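Local coordinates for protein clan CA, family C40, NlpC/P60 superfamily cysteine peptidase (Trichomonas vaginalis, PDB 6BIO) that probably acts as an NlpC/P60-type cysteine peptidase that cleaves peptide bonds in bacterial peptidoglycan, at residues 9-14 and 99-104; 91-96 and 135-140; 105-110 and 131-136; 115-120 and 142-147. All blocks are in the same frame, centred on the assembly; numbering follows the deposited sequence.

Interaction 1 (9-14 and 99-104)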
# COMPACT_ATOMS: atom_id res chain seq x y z
N LEU A 9 0.58 5.46 22.11
CA LEU A 9 1.88 5.09 21.57
C LEU A 9 2.64 4.16 22.50
O LEU A 9 2.69 4.37 23.71
CB LEU A 9 2.71 6.36 21.37
CG LEU A 9 2.13 7.44 20.48
CD1 LEU A 9 3.03 8.66 20.45
CD2 LEU A 9 1.92 6.88 19.05
N SER A 10 3.28 3.16 21.91
CA SER A 10 4.17 2.30 22.68
C SER A 10 5.32 3.12 23.25
O SER A 10 5.79 4.08 22.65
CB SER A 10 4.74 1.20 21.82
OG SER A 10 5.47 0.29 22.59
N ALA A 11 5.77 2.70 24.42
CA ALA A 11 6.97 3.26 25.03
C ALA A 11 8.25 2.70 24.41
O ALA A 11 9.34 3.15 24.78
CB ALA A 11 6.96 2.97 26.53
N SER A 12 8.15 1.72 23.52
CA SER A 12 9.33 1.15 22.91
C SER A 12 9.11 1.10 21.40
O SER A 12 7.98 1.11 20.92
CB SER A 12 9.58 -0.24 23.53
OG SER A 12 10.84 -0.72 23.18
N SER A 13 10.21 1.08 20.66
CA SER A 13 10.12 0.92 19.22
C SER A 13 11.27 0.06 18.69
O SER A 13 12.40 0.20 19.12
CB SER A 13 10.15 2.25 18.49
OG SER A 13 10.13 2.03 17.08
N SER A 14 10.92 -0.86 17.80
CA SER A 14 11.89 -1.61 17.02
C SER A 14 11.97 -1.13 15.58
O SER A 14 12.57 -1.81 14.74
CB SER A 14 11.60 -3.12 17.05
OG SER A 14 10.43 -3.41 16.29
N PRO A 99 10.11 6.44 16.86
CA PRO A 99 8.67 6.66 16.86
C PRO A 99 8.01 5.92 18.01
O PRO A 99 7.42 4.84 17.85
CB PRO A 99 8.24 6.10 15.50
CG PRO A 99 9.21 5.01 15.21
CD PRO A 99 10.54 5.50 15.80
N SER A 100 8.15 6.50 19.21
CA SER A 100 7.59 5.95 20.43
C SER A 100 7.30 7.13 21.34
O SER A 100 7.56 8.28 20.98
CB SER A 100 8.56 5.01 21.15
OG SER A 100 9.55 5.80 21.80
N ARG A 101 6.77 6.85 22.53
CA ARG A 101 6.58 7.89 23.53
C ARG A 101 7.74 7.99 24.53
O ARG A 101 7.59 8.66 25.55
CB ARG A 101 5.22 7.77 24.22
CG ARG A 101 4.99 6.51 25.03
CD ARG A 101 3.68 6.58 25.78
NE ARG A 101 3.26 5.30 26.34
CZ ARG A 101 3.57 4.84 27.55
NH1 ARG A 101 4.36 5.58 28.35
NH2 ARG A 101 3.11 3.67 27.98
N THR A 102 8.91 7.43 24.23
CA THR A 102 10.06 7.58 25.11
C THR A 102 11.35 7.91 24.35
O THR A 102 12.45 7.69 24.87
CB THR A 102 10.29 6.33 26.02
OG1 THR A 102 10.73 5.23 25.22
CG2 THR A 102 9.05 5.93 26.74
N GLY A 103 11.24 8.44 23.13
CA GLY A 103 12.43 8.87 22.40
C GLY A 103 13.04 10.11 23.02
O GLY A 103 12.36 10.94 23.60
N THR A 104 14.34 10.27 22.82
CA THR A 104 14.99 11.52 23.19
C THR A 104 14.66 12.57 22.13
O THR A 104 14.24 12.26 20.99
CB THR A 104 16.50 11.34 23.38
OG1 THR A 104 17.08 10.75 22.20
CG2 THR A 104 16.79 10.44 24.63
O HOH W 1 7.46 2.24 16.75
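Arg101 holds the 9-14 loop with backbone and side chain together. Its amide N donates to Ser10 O at 2.9 Å in a nearly straight bond, 165° at the hydrogen. Its NE reaches Leu9 O at 2.8 Å; this bond is more bent (131°), and the oxygen lies somewhat off the guanidinium plane. CG of Arg101 stands between its own N and carbonyl carbon (chi1 63°), and the extended chain beyond it brings one face of the guanidinium against Ala11, whose CB sits over its centre, 4.0 Å from Arg101 CZ. Thr102 OG1 donates to Ala11 O at 2.5 Å, while Thr102 CG2 packs on Ala11 CB at 3.6 Å. Both loops are folded by an ST turn: Ser100 OG accepts from Thr102 N at 3.0 Å, and Ser10 OG from Ser12 N at 3.2 Å. Segment 99-104 connects strands 93-96 and 105-109 of the SH3-like domain, and it binds three consecutive carbonyls of the N-terminal loop. Farther along, one water accepts from Ser13 OG and donates to Pro99 O. Ser13 OG is also bonded to Tyr15 N, and Ser100 OG to Glu98 OE2. Leu9 and Pro99 both rest on Phe125 of strand 125-130.

Interaction 2 (91-96 and 135-140)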
# COMPACT_ATOMS: atom_id res chain seq x y z
N THR A 91 2.18 22.74 13.25
CA THR A 91 2.13 22.93 14.70
C THR A 91 3.51 22.64 15.24
O THR A 91 4.23 21.82 14.69
CB THR A 91 1.13 21.94 15.34
OG1 THR A 91 -0.12 21.98 14.65
CG2 THR A 91 0.85 22.29 16.80
N GLU A 92 3.89 23.31 16.32
CA GLU A 92 5.17 23.01 16.95
C GLU A 92 5.21 21.55 17.39
O GLU A 92 4.19 20.96 17.77
CB GLU A 92 5.43 23.94 18.14
CG GLU A 92 4.46 23.75 19.31
CD GLU A 92 4.84 24.58 20.55
OE1 GLU A 92 5.98 25.14 20.63
OE2 GLU A 92 3.98 24.67 21.46
N ALA A 93 6.40 20.95 17.32
CA ALA A 93 6.57 19.54 17.65
C ALA A 93 8.06 19.30 17.92
O ALA A 93 8.91 20.13 17.61
CB ALA A 93 6.13 18.65 16.50
N ASN A 94 8.36 18.15 18.52
CA ASN A 94 9.73 17.67 18.63
C ASN A 94 10.01 16.62 17.56
O ASN A 94 9.16 15.78 17.25
CB ASN A 94 9.96 17.02 19.99
CG ASN A 94 10.03 18.02 21.11
OD1 ASN A 94 10.56 19.13 20.96
ND2 ASN A 94 9.48 17.65 22.25
N ILE A 95 11.22 16.65 17.04
CA ILE A 95 11.79 15.50 16.35
C ILE A 95 12.37 14.57 17.42
O ILE A 95 13.22 15.00 18.20
CB ILE A 95 12.87 15.93 15.33
CG1 ILE A 95 12.26 16.73 14.20
CG2 ILE A 95 13.58 14.66 14.78
CD1 ILE A 95 13.27 17.37 13.29
N TYR A 96 11.90 13.32 17.45
CA TYR A 96 12.34 12.33 18.44
C TYR A 96 13.28 11.32 17.81
O TYR A 96 13.29 11.10 16.60
CB TYR A 96 11.12 11.61 19.03
CG TYR A 96 10.28 12.48 19.90
CD1 TYR A 96 10.73 12.86 21.15
CD2 TYR A 96 9.07 12.94 19.46
CE1 TYR A 96 9.98 13.64 21.95
CE2 TYR A 96 8.27 13.71 20.26
CZ TYR A 96 8.74 14.09 21.51
OH TYR A 96 7.99 14.86 22.37
N GLY A 135 14.97 12.65 12.39
CA GLY A 135 14.26 11.84 13.35
C GLY A 135 12.77 11.87 13.09
O GLY A 135 12.32 12.21 11.98
N TYR A 136 12.01 11.50 14.13
CA TYR A 136 10.59 11.18 13.96
C TYR A 136 9.69 12.27 14.53
O TYR A 136 9.86 12.68 15.68
CB TYR A 136 10.29 9.83 14.63
CG TYR A 136 11.00 8.69 13.94
CD1 TYR A 136 12.31 8.34 14.23
CD2 TYR A 136 10.37 8.00 12.90
CE1 TYR A 136 12.97 7.34 13.58
CE2 TYR A 136 11.01 6.98 12.24
CZ TYR A 136 12.29 6.64 12.57
OH TYR A 136 12.90 5.63 11.88
N ILE A 137 8.71 12.70 13.73
CA ILE A 137 7.76 13.74 14.11
C ILE A 137 6.34 13.20 13.99
O ILE A 137 6.03 12.46 13.06
CB ILE A 137 7.99 15.01 13.26
CG1 ILE A 137 7.26 16.19 13.87
CG2 ILE A 137 7.66 14.81 11.79
CD1 ILE A 137 7.68 17.52 13.30
N LEU A 138 5.51 13.53 14.96
CA LEU A 138 4.14 13.05 14.95
C LEU A 138 3.48 13.41 13.62
O LEU A 138 3.62 14.54 13.09
CB LEU A 138 3.35 13.63 16.11
CG LEU A 138 3.69 13.11 17.52
CD1 LEU A 138 3.04 13.99 18.59
CD2 LEU A 138 3.20 11.66 17.69
N GLU A 139 2.72 12.46 13.08
CA GLU A 139 2.33 12.65 11.70
C GLU A 139 1.35 13.82 11.53
O GLU A 139 1.40 14.52 10.51
CB GLU A 139 1.89 11.32 11.05
CG GLU A 139 0.66 10.82 11.53
CD GLU A 139 0.40 9.33 11.11
OE1 GLU A 139 1.19 8.64 10.40
OE2 GLU A 139 -0.61 8.87 11.56
N ASP A 140 0.53 14.12 12.52
CA ASP A 140 -0.38 15.24 12.33
C ASP A 140 0.29 16.61 12.47
O ASP A 140 -0.37 17.63 12.21
CB ASP A 140 -1.56 15.09 13.28
CG ASP A 140 -2.46 13.94 12.86
OD1 ASP A 140 -2.63 13.72 11.63
OD2 ASP A 140 -2.96 13.20 13.75
O HOH W 2 -2.03 19.39 13.53
O HOH W 3 6.63 14.74 17.32
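Strands 93-96 and 135-138 run roughly antiparallel, at 146°, with their axes 4.2 Å apart at closest approach, and they meet in a single bridge. Tyr96 and Tyr136 form the hydrogen-bonded pair: Tyr96 N donates to Tyr136 O and Tyr136 N to Tyr96 O, each at 2.8 Å and nearly straight (172° and 171°). Beyond the bridge the strands are joined through one water, which donates to Asn94 O at 2.7 Å and accepts from Leu138 N at 2.9 Å. Among the side chains, Ile95 turns CG2 anti to its backbone N, pressing that methyl onto Gly135 CA at 3.2 Å, tighter than ordinary carbon contact and possible because Gly135 has no side chain. Ile137 sends CD1 to Ala93 CB at 3.7 Å. The Tyr96 ring is steadied from its own strand: Asn94 CB lies over one face, toward the rim, and Asn94 ND2 donates in its amide plane to Tyr96 OH at 3.2 Å. The bridge closes the small barrel expected of a bacterial SH3 domain: strand 93-96 pairs on its other side with 105-109, whereas 133-138 pairs with 125-130, whose Ile128 and Tyr130 pack against Ile95.

Interaction 3 (105-110 and 131-136)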
# COMPACT_ATOMS: atom_id res chain seq x y z
N ILE A 105 14.88 13.83 22.49
CA ILE A 105 14.61 14.95 21.61
C ILE A 105 15.84 15.21 20.75
O ILE A 105 16.92 15.55 21.25
CB ILE A 105 14.20 16.20 22.40
CG1 ILE A 105 12.88 15.97 23.13
CG2 ILE A 105 14.02 17.38 21.44
CD1 ILE A 105 12.56 17.06 24.09
N VAL A 106 15.67 15.13 19.44
CA VAL A 106 16.72 15.48 18.51
C VAL A 106 16.73 16.98 18.30
O VAL A 106 17.78 17.64 18.37
CB VAL A 106 16.55 14.72 17.18
CG1 VAL A 106 17.62 15.16 16.17
CG2 VAL A 106 16.58 13.24 17.42
N ARG A 107 15.55 17.54 18.06
CA ARG A 107 15.42 18.96 17.76
C ARG A 107 13.97 19.41 17.88
O ARG A 107 13.06 18.74 17.37
CB ARG A 107 15.92 19.19 16.33
CG ARG A 107 15.86 20.58 15.76
CD ARG A 107 16.75 21.52 16.53
NE ARG A 107 17.19 22.72 15.79
CZ ARG A 107 16.51 23.87 15.70
NH1 ARG A 107 15.27 23.99 16.23
NH2 ARG A 107 17.05 24.89 15.03
N TYR A 108 13.76 20.56 18.53
CA TYR A 108 12.47 21.23 18.51
C TYR A 108 12.24 21.84 17.13
O TYR A 108 13.15 22.38 16.51
CB TYR A 108 12.50 22.35 19.56
CG TYR A 108 11.32 23.25 19.48
CD1 TYR A 108 10.05 22.81 19.94
CD2 TYR A 108 11.43 24.52 18.91
CE1 TYR A 108 8.96 23.65 19.85
CE2 TYR A 108 10.34 25.37 18.84
CZ TYR A 108 9.12 24.93 19.31
OH TYR A 108 8.07 25.80 19.18
N VAL A 109 11.01 21.71 16.64
CA VAL A 109 10.64 22.25 15.34
C VAL A 109 9.49 23.22 15.49
O VAL A 109 8.38 22.80 15.88
CB VAL A 109 10.23 21.12 14.37
CG1 VAL A 109 9.95 21.71 13.03
CG2 VAL A 109 11.30 20.08 14.27
N PRO A 110 9.70 24.52 15.25
CA PRO A 110 8.59 25.46 15.35
C PRO A 110 7.58 25.21 14.25
O PRO A 110 7.84 24.60 13.21
CB PRO A 110 9.24 26.84 15.18
CG PRO A 110 10.57 26.61 14.69
CD PRO A 110 10.97 25.19 14.91
N ARG A 131 16.68 21.07 8.85
CA ARG A 131 17.95 21.78 9.07
C ARG A 131 19.10 20.82 9.37
O ARG A 131 20.02 21.16 10.12
CB ARG A 131 17.87 22.82 10.21
CG ARG A 131 16.97 24.02 10.04
CD ARG A 131 16.98 24.91 11.33
NE ARG A 131 18.30 25.46 11.67
CZ ARG A 131 18.92 26.37 10.94
NH1 ARG A 131 18.35 26.83 9.82
NH2 ARG A 131 20.12 26.82 11.31
N GLY A 132 19.08 19.60 8.81
CA GLY A 132 20.11 18.63 9.09
C GLY A 132 19.82 17.71 10.26
O GLY A 132 20.54 16.72 10.44
N TYR A 133 18.82 18.02 11.08
CA TYR A 133 18.43 17.20 12.23
C TYR A 133 17.43 16.16 11.75
O TYR A 133 16.44 16.49 11.08
CB TYR A 133 17.76 18.06 13.31
CG TYR A 133 18.72 19.08 13.93
CD1 TYR A 133 19.51 18.75 15.02
CD2 TYR A 133 18.84 20.34 13.40
CE1 TYR A 133 20.40 19.65 15.56
CE2 TYR A 133 19.72 21.27 13.98
CZ TYR A 133 20.48 20.90 15.02
OH TYR A 133 21.33 21.86 15.52
N ILE A 134 17.67 14.90 12.11
CA ILE A 134 16.95 13.76 11.53
C ILE A 134 16.23 12.99 12.63
O ILE A 134 16.82 12.67 13.67
CB ILE A 134 17.94 12.86 10.78
CG1 ILE A 134 18.53 13.62 9.57
CG2 ILE A 134 17.26 11.58 10.30
CD1 ILE A 134 19.83 13.05 9.13
N GLY A 135 14.97 12.65 12.39
CA GLY A 135 14.26 11.84 13.35
C GLY A 135 12.77 11.87 13.09
O GLY A 135 12.32 12.21 11.98
N TYR A 136 12.01 11.50 14.13
CA TYR A 136 10.59 11.18 13.96
C TYR A 136 9.69 12.27 14.53
O TYR A 136 9.86 12.68 15.68
CB TYR A 136 10.29 9.83 14.63
CG TYR A 136 11.00 8.69 13.94
CD1 TYR A 136 12.31 8.34 14.23
CD2 TYR A 136 10.37 8.00 12.90
CE1 TYR A 136 12.97 7.34 13.58
CE2 TYR A 136 11.01 6.98 12.24
CZ TYR A 136 12.29 6.64 12.57
OH TYR A 136 12.90 5.63 11.88
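Arg107, whose chain lies over the ring of Tyr133, has its NH1 tied to Tyr108 O at 2.7 Å, a bond bent to 132° at the hydrogen and with the carbonyl oxygen well off the guanidinium plane. Val106 and Arg107 form a classic beta bulge, both facing Ile95 of the adjoining strand in the SH3-like domain, and both point their side chains at segment 131-136. No hydrogen bond spans the two segments, so the contact is made by side-chain packing at the surface. Its main feature is a CH-pi interaction: Arg107 CD sits 3.8 Å from the centroid of the Tyr133 ring, almost on the ring normal. With CG anti to the backbone N, the arginine chain starts out across the ring, and the bend at chi2 (64°) keeps CB, CG and CD close to the same face. Arg107 NE follows, 3.4 Å from Tyr133 CE2. The guanidinium does not lie flat on the ring; the two planes stand 70° apart, and the arginine turns an edge toward the carbons beneath. At the far end, Arg107 NH2 comes within 3.6 Å of Arg131 NE, a proximity of like charges that is probably unfavourable, though eased by solvent at the protein surface, where Arg131 is exposed and Arg107 partly so. On the bulge's other residue, Val106 CG1 meets Tyr133 CB at 4.1 Å and rests 3.6 Å from Ile134 O.

Interaction 4 (115-120 and 142-147)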
# COMPACT_ATOMS: atom_id res chain seq x y z
N VAL A 115 10.43 21.22 6.10
CA VAL A 115 11.07 19.95 6.44
C VAL A 115 11.01 19.03 5.22
O VAL A 115 10.27 19.26 4.25
CB VAL A 115 10.40 19.27 7.66
CG1 VAL A 115 10.32 20.25 8.88
CG2 VAL A 115 9.00 18.72 7.31
N THR A 116 11.80 17.96 5.28
CA THR A 116 11.77 16.97 4.21
C THR A 116 11.42 15.61 4.79
O THR A 116 12.11 15.12 5.69
CB THR A 116 13.14 16.90 3.52
OG1 THR A 116 13.50 18.19 3.01
CG2 THR A 116 13.14 15.88 2.39
N ILE A 117 10.37 14.98 4.24
CA ILE A 117 10.00 13.63 4.64
C ILE A 117 10.95 12.63 4.01
O ILE A 117 11.11 12.59 2.78
CB ILE A 117 8.53 13.34 4.26
CG1 ILE A 117 7.57 14.18 5.09
CG2 ILE A 117 8.23 11.81 4.33
CD1 ILE A 117 6.15 14.22 4.60
N LEU A 118 11.47 11.73 4.85
CA LEU A 118 12.36 10.64 4.48
C LEU A 118 11.71 9.28 4.58
O LEU A 118 12.17 8.34 3.91
CB LEU A 118 13.62 10.63 5.37
CG LEU A 118 14.40 11.96 5.38
CD1 LEU A 118 15.61 11.83 6.30
CD2 LEU A 118 14.85 12.39 4.04
N ASP A 119 10.70 9.13 5.44
CA ASP A 119 9.96 7.87 5.59
C ASP A 119 8.59 8.24 6.12
O ASP A 119 8.40 9.31 6.71
CB ASP A 119 10.69 6.88 6.52
CG ASP A 119 10.12 5.50 6.48
OD1 ASP A 119 9.40 5.12 5.51
OD2 ASP A 119 10.42 4.72 7.41
N PHE A 120 7.63 7.35 5.88
CA PHE A 120 6.24 7.60 6.20
C PHE A 120 5.63 6.40 6.90
O PHE A 120 6.13 5.30 6.83
CB PHE A 120 5.42 7.94 4.94
CG PHE A 120 5.28 6.76 4.02
CD1 PHE A 120 6.33 6.35 3.22
CD2 PHE A 120 4.11 6.01 3.97
CE1 PHE A 120 6.26 5.25 2.43
CE2 PHE A 120 4.02 4.87 3.17
CZ PHE A 120 5.09 4.50 2.40
N LEU A 142 2.55 17.58 10.44
CA LEU A 142 2.95 17.95 9.09
C LEU A 142 1.75 18.17 8.20
O LEU A 142 0.72 17.50 8.36
CB LEU A 142 3.83 16.87 8.44
CG LEU A 142 5.15 16.59 9.18
CD1 LEU A 142 6.04 15.72 8.31
CD2 LEU A 142 5.90 17.89 9.58
N GLN A 143 1.92 19.04 7.21
CA GLN A 143 0.84 19.35 6.25
C GLN A 143 0.58 18.16 5.33
O GLN A 143 -0.58 17.79 5.11
CB GLN A 143 1.22 20.60 5.44
CG GLN A 143 0.28 20.93 4.29
CD GLN A 143 -1.10 21.25 4.73
OE1 GLN A 143 -1.32 21.89 5.78
NE2 GLN A 143 -2.08 20.81 3.95
N TYR A 144 1.66 17.53 4.83
CA TYR A 144 1.55 16.42 3.87
C TYR A 144 0.90 15.23 4.52
O TYR A 144 1.21 14.87 5.65
CB TYR A 144 2.96 16.04 3.40
CG TYR A 144 3.01 14.93 2.35
CD1 TYR A 144 3.05 13.58 2.72
CD2 TYR A 144 3.02 15.22 0.99
CE1 TYR A 144 3.10 12.56 1.76
CE2 TYR A 144 3.03 14.25 0.04
CZ TYR A 144 3.08 12.91 0.42
OH TYR A 144 3.12 11.88 -0.47
N LYS A 145 0.03 14.56 3.77
CA LYS A 145 -0.64 13.33 4.19
C LYS A 145 -0.35 12.23 3.17
O LYS A 145 -0.58 12.43 1.97
CB LYS A 145 -2.14 13.55 4.31
CG LYS A 145 -2.56 14.63 5.24
CD LYS A 145 -2.52 14.14 6.65
CE LYS A 145 -2.94 15.27 7.60
NZ LYS A 145 -1.84 16.24 7.76
N TRP A 146 0.19 11.11 3.62
CA TRP A 146 0.54 10.04 2.69
C TRP A 146 -0.67 9.24 2.25
O TRP A 146 -0.62 8.59 1.21
CB TRP A 146 1.63 9.15 3.30
CG TRP A 146 1.19 8.30 4.44
CD1 TRP A 146 1.14 8.61 5.79
CD2 TRP A 146 0.68 6.98 4.32
NE1 TRP A 146 0.63 7.55 6.48
CE2 TRP A 146 0.36 6.53 5.60
CE3 TRP A 146 0.52 6.10 3.24
CZ2 TRP A 146 -0.14 5.25 5.83
CZ3 TRP A 146 0.03 4.84 3.48
CH2 TRP A 146 -0.29 4.44 4.74
N LYS A 147 -1.75 9.30 3.01
CA LYS A 147 -3.02 8.71 2.61
C LYS A 147 -4.14 9.67 3.01
O LYS A 147 -3.93 10.63 3.77
CB LYS A 147 -3.24 7.31 3.21
CG LYS A 147 -3.40 7.28 4.72
CD LYS A 147 -3.72 5.87 5.20
CE LYS A 147 -3.78 5.79 6.71
NZ LYS A 147 -3.91 4.39 7.16
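Phe120 and Trp146 adopt the same uncommon first torsion, with CG lodged between the backbone N and the carbonyl carbon (chi1 68° and 70°), and this turns both rings into the gap between the segments. Phe120 CD2 comes over one face of the indole, toward its rim, touching Trp146 CD2 at 3.6 Å, while Phe120 CE2 lies 3.7 Å from Trp146 CE3. With the centroids of the Phe120 ring and the six-membered ring of Trp146 5.2 Å apart and the planes inclined at 53°, the pair is an oblique aromatic contact. The opposite indole face is covered by Lys147 CG, so the tryptophan is sandwiched. Toward the start of strand segment 115-120, Leu142 of the facing loop divides its methyls between two neighbours, CD1 meeting Ile117 CG1 and CD2 meeting Val115 CG2, both at 3.9 Å. Ile117 CD1 goes on to Tyr144 CD1 at 3.7 Å, the two side chains crossing at about a right angle. The spacing of the strand residues used, Val115, Ile117, then Phe120, reflects a classic beta bulge in which Leu118 and Asp119 both face Arg127; the extra residue brings Phe120 round to the same side as Val115 and Ile117. This face belongs to strand 114-122 of the SH3-like domain, and it is lined by the chain running from strand 133-138 to helix 154-163. His55 stacks on the Phe120 ring, and the Asp119 carboxylate bonds His55 ND1 through OD1 and Tyr15 OH through OD2. Tyr144 N donates to Thr87 OG1, and Lys147 NZ makes a salt bridge with Asp154 OD1 at the start of that helix.

Interactions 2 and 4 are buried, interaction 3 lies at the surface, and interaction 1 is partly buried. Chemistry follows place: interaction 1 binds loop to loop mostly through backbone carbonyls, interaction 2 relies on a main-chain bridge, while interactions 3 and 4 use side-chain packing without a hydrogen bond across, charged and aromatic in one, apolar and aromatic in the other. Interactions 2 and 3 share Gly135 and Tyr136 of strand 133-138, and their first segments are sheet neighbours, joined by Ile95 O and Val106 N at 2.7 Å. Pro99 of interaction 1 packs on Tyr136, and Ile137 of interaction 2 on Leu142 of interaction 4.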